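Local coordinates for PDZ domain protein (Parabacteroides distasonis, PDB 4L8N) that is of unknown function but combines N-terminal and C-terminal PDZ domains with a DUF4136 domain, binds magnesium and may recognise peptides through its PDZ domains, at residues 10-18 against 64-72; 424-432 against 441-449. One frame throughout, in Å; residues are numbered along the deposited sequence.

The two contacts lie in different parts of a long chain. Contact 1 comes near the N-terminus and contact 2 near the C-terminus. Their centres are 37 Å apart, and their nearest atoms are about 9 Å apart without touching. Contact 1 joins strand 8-18 to helix 67-71 within the N-terminal PDZ domain. Contact 2 joins two neighbouring antiparallel strands, 429-435 and 438-456, inside the larger sheet, consistent with the C-terminal PDZ domain. The contacts belong to separate sheets, one of six strands and one of eleven. The long strand 438-456 also pairs with 298-309, so the hairpin of contact 2 is continuous with the sheet that includes the DUF4136 strands. Both contacts are remote from the magnesium site.

Contact 1 of 2, residues 10-18 against 64-72; sequences CRLGFTYDI and VDEIPQLLN
Tyr16 and Leu71 meet across the groove of a PDZ fold, between strand 14-18 and helix 67-71. In this family the groove commonly receives a peptide C-terminus, and Arg11-Leu12-Gly13-Phe14 resembles the carboxylate-binding loop at its end. A similar role is possible here, although Tyr16 and Leu71 touch across the groove. The strand and helix axes stay 12.0 Å apart, and side chains span the gap without any hydrogen bond between the segments.

Tyr16 touches three helix residues. Its CG sits between the backbone N and the carbonyl carbon (chi1 73°), which sends the ring toward the helix. Ring atom CE1 lies 4.0 Å from CD1 of Leu71, and the two side chains come from opposite directions. The Tyr16 OH rests 3.7 Å from CG2 of Ile67 and 3.8 Å from CB of Pro68.

Phe14 turns its ring edge, at CZ, to CD2 of Leu71, while its side chain also packs on Ile31 and Ile51 of the sheet. At the loop end, the methyls of Leu12 cover the Leu71 carbonyl, and CB of Cys10 approaches the Asn72 amide oxygen OD1. At the other end of the groove, Ile18 crosses Val64 at a slant, with CD1 of Ile18 4.1 Å from CG1 of Val64.

Contact 2 of 2, residues 424-432 against 441-449; sequences SGNNACTFN and EVIIRPTIR
Cys429 and Ile444 form a hydrogen-bonded pair in the antiparallel beta hairpin of strands 429-435 and 438-456. Their bonds are reciprocal, Cys429 N to Ile444 O at 3.0 Å and Ile444 N to Cys429 O at 2.7 Å. Phe431 and Val442 repeat the pairing, with two nearly straight bonds (N-H...O 170°).

On their face, CD1 of Phe431 touches CD1 of Ile444 at 3.6 Å, the two side chains crossing at about a right angle. Tyr413 meets the Phe431 ring edge-to-face, and helix 330-333 packs on Ile444. Pro446 CG lies beside the sulfur of Cys429.

The other face carries the non-hydrogen-bonded pairs. Asn432 and Glu441 run side by side, and Asn432 ND2 donates to Glu441 OE1 at 3.0 Å. It comes on the anti side, tilted out of the carboxylate plane, with the amide and carboxylate planes 72° apart. Glu441 CG also touches CG2 of Thr430. Thr430 and Ile443 lie side by side, OG1 of Thr430 3.4 Å from CD1 of Ile443. Just before the strand, Ala428 CB meets CG2 of Ile443.

Farther out, Asn427 OD1 bonds to Asn308 ND2 of strand 298-309. Arg445 bends at chi3 (-84°), bringing its guanidinium beside Asn426, Asn427 and Ala428. Ala428 N lies over one face. A water in the guanidinium plane accepts from Arg445 NH1 at 3.0 Å and donates weakly to Gly425 O.

Contact 1 of 2, residues 10-18 against 64-72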
ATOM      1  N   CYS A  10     -30.107  16.322 -27.258  1.00 97.70           N
ATOM      2  CA  CYS A  10     -28.990  15.693 -27.959  1.00 96.39           C
ATOM      3  C   CYS A  10     -27.822  15.411 -27.044  1.00 99.09           C
ATOM      4  O   CYS A  10     -27.597  16.104 -26.047  1.00 99.90           O
ATOM      5  CB  CYS A  10     -28.551  16.531 -29.142  1.00 98.50           C
ATOM      6  SG  CYS A  10     -29.896  16.956 -30.252  1.00104.74           S
ATOM      7  N   ARG A  11     -27.049  14.401 -27.435  1.00 92.77           N
ATOM      8  CA  ARG A  11     -25.915  13.858 -26.705  1.00 89.42           C
ATOM      9  C   ARG A  11     -24.836  13.432 -27.671  1.00 90.53           C
ATOM     10  O   ARG A  11     -25.114  13.134 -28.836  1.00 90.79           O
ATOM     11  CB  ARG A  11     -26.422  12.616 -25.932  1.00 87.07           C
ATOM     12  CG  ARG A  11     -25.725  12.295 -24.618  1.00 97.86           C
ATOM     13  CD  ARG A  11     -25.134  10.889 -24.578  1.00106.07           C
ATOM     14  NE  ARG A  11     -26.124   9.803 -24.582  1.00116.39           N
ATOM     15  CZ  ARG A  11     -26.387   9.015 -25.627  1.00130.88           C
ATOM     16  NH1 ARG A  11     -25.760   9.199 -26.785  1.00117.48           N
ATOM     17  NH2 ARG A  11     -27.286   8.045 -25.524  1.00114.61           N
ATOM     18  N   LEU A  12     -23.606  13.365 -27.185  1.00 84.78           N
ATOM     19  CA  LEU A  12     -22.522  12.782 -27.956  1.00 82.40           C
ATOM     20  C   LEU A  12     -22.286  11.429 -27.327  1.00 80.56           C
ATOM     21  O   LEU A  12     -22.486  11.267 -26.119  1.00 78.75           O
ATOM     22  CB  LEU A  12     -21.286  13.663 -28.007  1.00 83.05           C
ATOM     23  CG  LEU A  12     -21.405  14.820 -28.986  1.00 89.70           C
ATOM     24  CD1 LEU A  12     -21.862  16.080 -28.271  1.00 91.69           C
ATOM     25  CD2 LEU A  12     -20.107  15.034 -29.763  1.00 90.59           C
ATOM     26  N   GLY A  13     -21.984  10.437 -28.149  1.00 73.84           N
ATOM     27  CA  GLY A  13     -21.832   9.068 -27.671  1.00 69.77           C
ATOM     28  C   GLY A  13     -20.598   8.729 -26.866  1.00 66.13           C
ATOM     29  O   GLY A  13     -20.062   7.624 -27.015  1.00 64.23           O
ATOM     30  N   PHE A  14     -20.166   9.634 -25.974  1.00 60.30           N
ATOM     31  CA  PHE A  14     -18.997   9.391 -25.119  1.00 58.65           C
ATOM     32  C   PHE A  14     -18.974  10.278 -23.893  1.00 64.58           C
ATOM     33  O   PHE A  14     -19.507  11.383 -23.927  1.00 66.39           O
ATOM     34  CB  PHE A  14     -17.671   9.579 -25.901  1.00 59.72           C
ATOM     35  CG  PHE A  14     -17.472  10.938 -26.537  1.00 61.97           C
ATOM     36  CD1 PHE A  14     -16.980  12.011 -25.792  1.00 65.66           C
ATOM     37  CD2 PHE A  14     -17.711  11.130 -27.890  1.00 63.22           C
ATOM     38  CE1 PHE A  14     -16.805  13.269 -26.377  1.00 67.79           C
ATOM     39  CE2 PHE A  14     -17.519  12.380 -28.479  1.00 67.62           C
ATOM     40  CZ  PHE A  14     -17.079  13.447 -27.718  1.00 66.96           C
ATOM     41  N   THR A  15     -18.288   9.816 -22.836  1.00 61.56           N
ATOM     42  CA  THR A  15     -18.014  10.569 -21.604  1.00 62.15           C
ATOM     43  C   THR A  15     -16.538  10.974 -21.658  1.00 67.66           C
ATOM     44  O   THR A  15     -15.728  10.247 -22.234  1.00 67.43           O
ATOM     45  CB  THR A  15     -18.370   9.769 -20.331  1.00 68.45           C
ATOM     46  OG1 THR A  15     -17.541   8.616 -20.210  1.00 63.33           O
ATOM     47  CG2 THR A  15     -19.832   9.354 -20.281  1.00 69.42           C
ATOM     48  N   TYR A  16     -16.188  12.131 -21.096  1.00 65.00           N
ATOM     49  CA  TYR A  16     -14.806  12.609 -21.124  1.00 63.74           C
ATOM     50  C   TYR A  16     -14.422  13.387 -19.861  1.00 67.00           C
ATOM     51  O   TYR A  16     -15.281  13.776 -19.065  1.00 67.95           O
ATOM     52  CB  TYR A  16     -14.584  13.505 -22.360  1.00 65.80           C
ATOM     53  CG  TYR A  16     -15.232  14.875 -22.266  1.00 70.00           C
ATOM     54  CD1 TYR A  16     -16.544  15.081 -22.693  1.00 72.70           C
ATOM     55  CD2 TYR A  16     -14.522  15.975 -21.786  1.00 71.49           C
ATOM     56  CE1 TYR A  16     -17.143  16.337 -22.613  1.00 74.25           C
ATOM     57  CE2 TYR A  16     -15.120  17.229 -21.676  1.00 74.39           C
ATOM     58  CZ  TYR A  16     -16.427  17.410 -22.108  1.00 85.31           C
ATOM     59  OH  TYR A  16     -17.013  18.655 -22.046  1.00 91.18           O
ATOM     60  N   ASP A  17     -13.117  13.665 -19.735  1.00 61.80           N
ATOM     61  CA  ASP A  17     -12.489  14.496 -18.718  1.00 61.55           C
ATOM     62  C   ASP A  17     -11.689  15.583 -19.373  1.00 67.58           C
ATOM     63  O   ASP A  17     -11.228  15.395 -20.495  1.00 66.90           O
ATOM     64  CB  ASP A  17     -11.498  13.648 -17.910  1.00 62.09           C
ATOM     65  CG  ASP A  17     -12.024  12.843 -16.747  1.00 72.08           C
ATOM     66  OD1 ASP A  17     -13.156  13.134 -16.281  1.00 75.65           O
ATOM     67  OD2 ASP A  17     -11.280  11.975 -16.252  1.00 71.70           O
ATOM     68  N   ILE A  18     -11.421  16.677 -18.664  1.00 67.10           N
ATOM     69  CA  ILE A  18     -10.411  17.623 -19.126  1.00 68.50           C
ATOM     70  C   ILE A  18      -9.178  17.116 -18.358  1.00 73.97           C
ATOM     71  O   ILE A  18      -9.126  17.247 -17.129  1.00 75.13           O
ATOM     72  CB  ILE A  18     -10.759  19.133 -18.972  1.00 73.17           C
ATOM     73  CG1 ILE A  18     -11.767  19.560 -20.054  1.00 74.56           C
ATOM     74  CG2 ILE A  18      -9.504  20.014 -19.075  1.00 73.95           C
ATOM     75  CD1 ILE A  18     -13.155  19.608 -19.605  1.00 85.52           C
ATOM     76  N   VAL A  64     -11.733  26.200 -21.221  1.00103.59           N
ATOM     77  CA  VAL A  64     -12.193  24.907 -20.698  1.00101.88           C
ATOM     78  C   VAL A  64     -13.745  24.910 -20.489  1.00108.37           C
ATOM     79  O   VAL A  64     -14.418  23.905 -20.758  1.00106.14           O
ATOM     80  CB  VAL A  64     -11.420  24.586 -19.383  1.00104.35           C
ATOM     81  CG1 VAL A  64     -12.049  23.436 -18.599  1.00102.36           C
ATOM     82  CG2 VAL A  64      -9.944  24.295 -19.665  1.00103.30           C
ATOM     83  N   ASP A  65     -14.293  26.055 -20.042  1.00108.53           N
ATOM     84  CA  ASP A  65     -15.719  26.244 -19.762  1.00109.48           C
ATOM     85  C   ASP A  65     -16.586  26.191 -21.017  1.00112.58           C
ATOM     86  O   ASP A  65     -17.759  25.832 -20.904  1.00112.27           O
ATOM     87  CB  ASP A  65     -15.950  27.583 -19.044  1.00114.36           C
ATOM     88  CG  ASP A  65     -15.183  27.723 -17.744  1.00129.38           C
ATOM     89  OD1 ASP A  65     -15.483  26.963 -16.789  1.00129.84           O
ATOM     90  OD2 ASP A  65     -14.269  28.578 -17.685  1.00136.42           O
ATOM     91  N   GLU A  66     -16.032  26.549 -22.198  1.00108.68           N
ATOM     92  CA  GLU A  66     -16.808  26.564 -23.441  1.00109.07           C
ATOM     93  C   GLU A  66     -16.579  25.320 -24.347  1.00108.53           C
ATOM     94  O   GLU A  66     -17.115  25.291 -25.464  1.00109.20           O
ATOM     95  CB  GLU A  66     -16.614  27.873 -24.234  1.00113.58           C
ATOM     96  CG  GLU A  66     -15.186  28.368 -24.397  1.00127.49           C
ATOM     97  CD  GLU A  66     -15.058  29.769 -24.975  1.00159.18           C
ATOM     98  OE1 GLU A  66     -15.789  30.090 -25.941  1.00152.49           O
ATOM     99  OE2 GLU A  66     -14.204  30.538 -24.476  1.00158.41           O
ATOM    100  N   ILE A  67     -15.871  24.269 -23.845  1.00 99.43           N
ATOM    101  CA  ILE A  67     -15.666  23.021 -24.590  1.00 95.56           C
ATOM    102  C   ILE A  67     -17.005  22.245 -24.682  1.00 98.17           C
ATOM    103  O   ILE A  67     -17.316  21.822 -25.794  1.00 97.57           O
ATOM    104  CB  ILE A  67     -14.488  22.158 -24.049  1.00 95.44           C
ATOM    105  CG1 ILE A  67     -13.197  22.534 -24.796  1.00 95.45           C
ATOM    106  CG2 ILE A  67     -14.760  20.626 -24.143  1.00 92.83           C
ATOM    107  CD1 ILE A  67     -11.938  22.157 -24.112  1.00100.85           C
ATOM    108  N   PRO A  68     -17.829  22.069 -23.601  1.00 94.70           N
ATOM    109  CA  PRO A  68     -19.095  21.321 -23.756  1.00 94.16           C
ATOM    110  C   PRO A  68     -20.067  21.916 -24.783  1.00101.98           C
ATOM    111  O   PRO A  68     -20.741  21.156 -25.476  1.00101.51           O
ATOM    112  CB  PRO A  68     -19.714  21.359 -22.353  1.00 95.51           C
ATOM    113  CG  PRO A  68     -19.016  22.454 -21.645  1.00101.31           C
ATOM    114  CD  PRO A  68     -17.630  22.462 -22.191  1.00 96.35           C
ATOM    115  N   GLN A  69     -20.130  23.262 -24.889  1.00102.23           N
ATOM    116  CA  GLN A  69     -21.001  23.976 -25.838  1.00104.30           C
ATOM    117  C   GLN A  69     -20.501  23.796 -27.269  1.00104.35           C
ATOM    118  O   GLN A  69     -21.317  23.643 -28.177  1.00104.97           O
ATOM    119  CB  GLN A  69     -21.101  25.484 -25.501  1.00109.06           C
ATOM    120  CG  GLN A  69     -21.934  25.816 -24.254  1.00135.01           C
ATOM    121  CD  GLN A  69     -21.224  25.509 -22.947  1.00155.53           C
ATOM    122  OE1 GLN A  69     -20.024  25.771 -22.772  1.00147.07           O
ATOM    123  NE2 GLN A  69     -21.956  24.933 -21.999  1.00149.18           N
ATOM    124  N   LEU A  70     -19.163  23.822 -27.459  1.00 96.63           N
ATOM    125  CA  LEU A  70     -18.497  23.664 -28.748  1.00 95.65           C
ATOM    126  C   LEU A  70     -18.631  22.238 -29.267  1.00 97.92           C
ATOM    127  O   LEU A  70     -18.636  22.023 -30.481  1.00 98.25           O
ATOM    128  CB  LEU A  70     -17.020  24.046 -28.617  1.00 95.25           C
ATOM    129  CG  LEU A  70     -16.465  24.930 -29.725  1.00101.62           C
ATOM    130  CD1 LEU A  70     -17.021  26.340 -29.641  1.00104.16           C
ATOM    131  CD2 LEU A  70     -14.958  24.973 -29.671  1.00103.68           C
ATOM    132  N   LEU A  71     -18.759  21.271 -28.344  1.00 92.77           N
ATOM    133  CA  LEU A  71     -18.932  19.855 -28.652  1.00 90.76           C
ATOM    134  C   LEU A  71     -20.382  19.537 -28.992  1.00 97.61           C
ATOM    135  O   LEU A  71     -20.628  18.567 -29.711  1.00 96.94           O
ATOM    136  CB  LEU A  71     -18.453  18.967 -27.495  1.00 87.72           C
ATOM    137  CG  LEU A  71     -16.975  18.624 -27.503  1.00 89.83           C
ATOM    138  CD1 LEU A  71     -16.580  17.956 -26.214  1.00 87.69           C
ATOM    139  CD2 LEU A  71     -16.603  17.760 -28.713  1.00 89.32           C
ATOM    140  N   ASN A  72     -21.339  20.352 -28.491  1.00 96.05           N
ATOM    141  CA  ASN A  72     -22.764  20.199 -28.792  1.00 96.20           C
ATOM    142  C   ASN A  72     -23.299  21.517 -29.402  1.00101.97           C
ATOM    143  O   ASN A  72     -24.015  22.256 -28.712  1.00102.37           O
ATOM    144  CB  ASN A  72     -23.555  19.778 -27.552  1.00 95.66           C
ATOM    145  CG  ASN A  72     -24.934  19.261 -27.888  1.00119.31           C
ATOM    146  OD1 ASN A  72     -25.132  18.070 -28.169  1.00114.87           O
ATOM    147  ND2 ASN A  72     -25.913  20.149 -27.880  1.00109.27           N
TER

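Contact 2 of 2, residues 424-432 against 441-449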
ATOM      1  N   SER A 424     -42.271 -19.929 -22.676  1.00 77.81           N
ATOM      2  CA  SER A 424     -42.481 -20.336 -24.078  1.00 78.20           C
ATOM      3  C   SER A 424     -41.212 -20.089 -24.929  1.00 86.69           C
ATOM      4  O   SER A 424     -40.474 -19.128 -24.676  1.00 86.83           O
ATOM      5  CB  SER A 424     -43.690 -19.620 -24.680  1.00 78.26           C
ATOM      6  OG  SER A 424     -43.412 -18.291 -25.089  1.00 78.80           O
ATOM      7  N   GLY A 425     -40.945 -20.977 -25.888  1.00 85.94           N
ATOM      8  CA  GLY A 425     -39.756 -20.873 -26.741  1.00 86.31           C
ATOM      9  C   GLY A 425     -39.911 -19.924 -27.918  1.00 90.43           C
ATOM     10  O   GLY A 425     -39.469 -20.223 -29.041  1.00 91.05           O
ATOM     11  N   ASN A 426     -40.544 -18.766 -27.662  1.00 84.66           N
ATOM     12  CA  ASN A 426     -40.824 -17.788 -28.688  1.00 83.82           C
ATOM     13  C   ASN A 426     -40.598 -16.372 -28.179  1.00 83.12           C
ATOM     14  O   ASN A 426     -41.429 -15.819 -27.438  1.00 81.52           O
ATOM     15  CB  ASN A 426     -42.261 -17.969 -29.189  1.00 88.46           C
ATOM     16  CG  ASN A 426     -42.642 -17.024 -30.287  1.00111.24           C
ATOM     17  OD1 ASN A 426     -41.902 -16.843 -31.267  1.00107.52           O
ATOM     18  ND2 ASN A 426     -43.805 -16.396 -30.129  1.00 99.04           N
ATOM     19  N   ASN A 427     -39.470 -15.781 -28.627  1.00 77.13           N
ATOM     20  CA  ASN A 427     -39.065 -14.424 -28.281  1.00 74.89           C
ATOM     21  C   ASN A 427     -39.835 -13.368 -29.113  1.00 74.55           C
ATOM     22  O   ASN A 427     -39.776 -12.196 -28.783  1.00 73.44           O
ATOM     23  CB  ASN A 427     -37.550 -14.260 -28.430  1.00 74.24           C
ATOM     24  CG  ASN A 427     -36.983 -13.030 -27.746  1.00 80.66           C
ATOM     25  OD1 ASN A 427     -37.350 -12.689 -26.621  1.00 76.21           O
ATOM     26  ND2 ASN A 427     -36.089 -12.320 -28.423  1.00 64.29           N
ATOM     27  N   ALA A 428     -40.611 -13.778 -30.122  1.00 70.97           N
ATOM     28  CA  ALA A 428     -41.409 -12.853 -30.932  1.00 71.70           C
ATOM     29  C   ALA A 428     -42.604 -12.298 -30.128  1.00 77.26           C
ATOM     30  O   ALA A 428     -43.375 -13.058 -29.535  1.00 77.96           O
ATOM     31  CB  ALA A 428     -41.884 -13.541 -32.192  1.00 73.17           C
ATOM     32  N   CYS A 429     -42.728 -10.963 -30.084  1.00 73.90           N
ATOM     33  CA  CYS A 429     -43.747 -10.249 -29.306  1.00 73.07           C
ATOM     34  C   CYS A 429     -44.831  -9.720 -30.213  1.00 77.99           C
ATOM     35  O   CYS A 429     -44.550  -9.258 -31.318  1.00 77.66           O
ATOM     36  CB  CYS A 429     -43.109  -9.127 -28.488  1.00 72.60           C
ATOM     37  SG  CYS A 429     -41.588  -9.611 -27.612  1.00 75.07           S
ATOM     38  N   THR A 430     -46.078  -9.797 -29.744  1.00 75.80           N
ATOM     39  CA  THR A 430     -47.251  -9.339 -30.481  1.00 76.15           C
ATOM     40  C   THR A 430     -47.574  -7.928 -30.052  1.00 79.65           C
ATOM     41  O   THR A 430     -47.780  -7.671 -28.868  1.00 79.04           O
ATOM     42  CB  THR A 430     -48.434 -10.305 -30.264  1.00 80.35           C
ATOM     43  OG1 THR A 430     -48.101 -11.585 -30.808  1.00 77.67           O
ATOM     44  CG2 THR A 430     -49.719  -9.810 -30.888  1.00 77.18           C
ATOM     45  N   PHE A 431     -47.616  -7.017 -31.019  1.00 77.10           N
ATOM     46  CA  PHE A 431     -47.967  -5.624 -30.774  1.00 77.62           C
ATOM     47  C   PHE A 431     -49.290  -5.304 -31.484  1.00 84.29           C
ATOM     48  O   PHE A 431     -49.394  -5.439 -32.708  1.00 83.71           O
ATOM     49  CB  PHE A 431     -46.839  -4.674 -31.209  1.00 78.65           C
ATOM     50  CG  PHE A 431     -45.669  -4.536 -30.255  1.00 78.27           C
ATOM     51  CD1 PHE A 431     -44.627  -5.463 -30.264  1.00 79.29           C
ATOM     52  CD2 PHE A 431     -45.579  -3.449 -29.390  1.00 79.23           C
ATOM     53  CE1 PHE A 431     -43.522  -5.305 -29.420  1.00 78.46           C
ATOM     54  CE2 PHE A 431     -44.470  -3.293 -28.552  1.00 80.32           C
ATOM     55  CZ  PHE A 431     -43.452  -4.220 -28.576  1.00 76.98           C
ATOM     56  N   ASN A 432     -50.318  -4.960 -30.681  1.00 83.31           N
ATOM     57  CA  ASN A 432     -51.663  -4.589 -31.124  1.00 84.95           C
ATOM     58  C   ASN A 432     -51.760  -3.086 -31.107  1.00 90.96           C
ATOM     59  O   ASN A 432     -51.794  -2.486 -30.030  1.00 90.60           O
ATOM     60  CB  ASN A 432     -52.736  -5.213 -30.225  1.00 85.23           C
ATOM     61  CG  ASN A 432     -52.894  -6.683 -30.421  1.00109.47           C
ATOM     62  OD1 ASN A 432     -52.261  -7.498 -29.743  1.00107.09           O
ATOM     63  ND2 ASN A 432     -53.738  -7.049 -31.369  1.00100.93           N
ATOM     64  N   GLU A 441     -52.337  -5.731 -35.937  1.00 96.92           N
ATOM     65  CA  GLU A 441     -51.564  -6.633 -35.102  1.00 93.73           C
ATOM     66  C   GLU A 441     -50.273  -6.989 -35.847  1.00 94.09           C
ATOM     67  O   GLU A 441     -50.328  -7.534 -36.954  1.00 94.28           O
ATOM     68  CB  GLU A 441     -52.390  -7.889 -34.770  1.00 94.65           C
ATOM     69  CG  GLU A 441     -51.773  -8.763 -33.695  1.00104.78           C
ATOM     70  CD  GLU A 441     -52.595  -9.960 -33.252  1.00130.65           C
ATOM     71  OE1 GLU A 441     -53.725  -9.761 -32.750  1.00122.84           O
ATOM     72  OE2 GLU A 441     -52.084 -11.098 -33.358  1.00128.19           O
ATOM     73  N   VAL A 442     -49.118  -6.654 -35.270  1.00 86.63           N
ATOM     74  CA  VAL A 442     -47.860  -6.977 -35.921  1.00 84.75           C
ATOM     75  C   VAL A 442     -46.985  -7.764 -34.930  1.00 85.32           C
ATOM     76  O   VAL A 442     -47.032  -7.518 -33.724  1.00 84.12           O
ATOM     77  CB  VAL A 442     -47.162  -5.726 -36.541  1.00 89.54           C
ATOM     78  CG1 VAL A 442     -46.414  -4.894 -35.507  1.00 88.84           C
ATOM     79  CG2 VAL A 442     -46.245  -6.113 -37.700  1.00 89.34           C
ATOM     80  N   ILE A 443     -46.255  -8.756 -35.442  1.00 80.35           N
ATOM     81  CA  ILE A 443     -45.379  -9.579 -34.619  1.00 78.70           C
ATOM     82  C   ILE A 443     -43.979  -9.043 -34.794  1.00 80.49           C
ATOM     83  O   ILE A 443     -43.461  -9.029 -35.918  1.00 81.53           O
ATOM     84  CB  ILE A 443     -45.468 -11.097 -34.920  1.00 81.58           C
ATOM     85  CG1 ILE A 443     -46.906 -11.604 -35.196  1.00 83.56           C
ATOM     86  CG2 ILE A 443     -44.747 -11.900 -33.873  1.00 80.78           C
ATOM     87  CD1 ILE A 443     -48.035 -11.266 -34.174  1.00 98.28           C
ATOM     88  N   ILE A 444     -43.379  -8.560 -33.694  1.00 72.46           N
ATOM     89  CA  ILE A 444     -42.051  -7.984 -33.762  1.00 69.37           C
ATOM     90  C   ILE A 444     -41.075  -8.941 -33.135  1.00 69.72           C
ATOM     91  O   ILE A 444     -41.180  -9.214 -31.945  1.00 69.21           O
ATOM     92  CB  ILE A 444     -41.990  -6.569 -33.112  1.00 71.85           C
ATOM     93  CG1 ILE A 444     -42.980  -5.590 -33.797  1.00 73.00           C
ATOM     94  CG2 ILE A 444     -40.557  -6.030 -33.158  1.00 71.87           C
ATOM     95  CD1 ILE A 444     -43.041  -4.146 -33.229  1.00 76.56           C
ATOM     96  N   ARG A 445     -40.143  -9.481 -33.927  1.00 65.17           N
ATOM     97  CA  ARG A 445     -39.091 -10.279 -33.336  1.00 64.30           C
ATOM     98  C   ARG A 445     -37.995  -9.293 -32.970  1.00 72.45           C
ATOM     99  O   ARG A 445     -37.433  -8.645 -33.859  1.00 74.16           O
ATOM    100  CB  ARG A 445     -38.572 -11.425 -34.200  1.00 60.29           C
ATOM    101  CG  ARG A 445     -37.633 -12.284 -33.352  1.00 61.29           C
ATOM    102  CD  ARG A 445     -37.085 -13.480 -34.070  1.00 60.97           C
ATOM    103  NE  ARG A 445     -37.992 -14.616 -34.030  1.00 65.13           N
ATOM    104  CZ  ARG A 445     -37.977 -15.564 -33.109  1.00 63.16           C
ATOM    105  NH1 ARG A 445     -37.095 -15.527 -32.121  1.00 48.81           N
ATOM    106  NH2 ARG A 445     -38.834 -16.565 -33.172  1.00 52.12           N
ATOM    107  N   PRO A 446     -37.730  -9.082 -31.669  1.00 69.31           N
ATOM    108  CA  PRO A 446     -36.728  -8.094 -31.306  1.00 68.78           C
ATOM    109  C   PRO A 446     -35.327  -8.612 -31.526  1.00 73.43           C
ATOM    110  O   PRO A 446     -35.094  -9.823 -31.707  1.00 73.89           O
ATOM    111  CB  PRO A 446     -36.997  -7.855 -29.809  1.00 69.76           C
ATOM    112  CG  PRO A 446     -38.254  -8.589 -29.486  1.00 74.00           C
ATOM    113  CD  PRO A 446     -38.304  -9.702 -30.463  1.00 69.87           C
ATOM    114  N   THR A 447     -34.392  -7.672 -31.496  1.00 68.52           N
ATOM    115  CA  THR A 447     -32.972  -7.962 -31.538  1.00 66.44           C
ATOM    116  C   THR A 447     -32.513  -7.807 -30.117  1.00 66.51           C
ATOM    117  O   THR A 447     -33.123  -7.072 -29.341  1.00 65.62           O
ATOM    118  CB  THR A 447     -32.241  -7.088 -32.544  1.00 75.54           C
ATOM    119  OG1 THR A 447     -32.570  -5.712 -32.326  1.00 74.10           O
ATOM    120  CG2 THR A 447     -32.526  -7.503 -33.979  1.00 78.05           C
ATOM    121  N   ILE A 448     -31.482  -8.528 -29.753  1.00 61.95           N
ATOM    122  CA  ILE A 448     -31.022  -8.510 -28.383  1.00 61.48           C
ATOM    123  C   ILE A 448     -29.847  -7.549 -28.297  1.00 66.27           C
ATOM    124  O   ILE A 448     -28.809  -7.716 -28.966  1.00 67.49           O
ATOM    125  CB  ILE A 448     -30.734  -9.960 -27.882  1.00 63.70           C
ATOM    126  CG1 ILE A 448     -32.072 -10.764 -27.798  1.00 63.60           C
ATOM    127  CG2 ILE A 448     -30.006  -9.959 -26.547  1.00 65.16           C
ATOM    128  CD1 ILE A 448     -31.980 -12.228 -27.375  1.00 68.62           C
ATOM    129  N   ARG A 449     -30.068  -6.477 -27.537  1.00 60.01           N
ATOM    130  CA  ARG A 449     -29.035  -5.485 -27.320  1.00 57.56           C
ATOM    131  C   ARG A 449     -28.357  -5.897 -26.078  1.00 58.74           C
ATOM    132  O   ARG A 449     -29.012  -6.068 -25.052  1.00 58.94           O
ATOM    133  CB  ARG A 449     -29.585  -4.050 -27.244  1.00 54.20           C
ATOM    134  CG  ARG A 449     -29.870  -3.476 -28.583  1.00 56.78           C
ATOM    135  CD  ARG A 449     -29.957  -1.980 -28.527  1.00 60.20           C
ATOM    136  NE  ARG A 449     -30.013  -1.422 -29.882  1.00 61.90           N
ATOM    137  CZ  ARG A 449     -29.991  -0.122 -30.165  1.00 74.43           C
ATOM    138  NH1 ARG A 449     -29.913   0.775 -29.192  1.00 62.85           N
ATOM    139  NH2 ARG A 449     -30.051   0.289 -31.423  1.00 65.06           N
TER
HETATM  140  O   HOH W   1     -37.222 -18.016 -30.461  1.00 55.47           O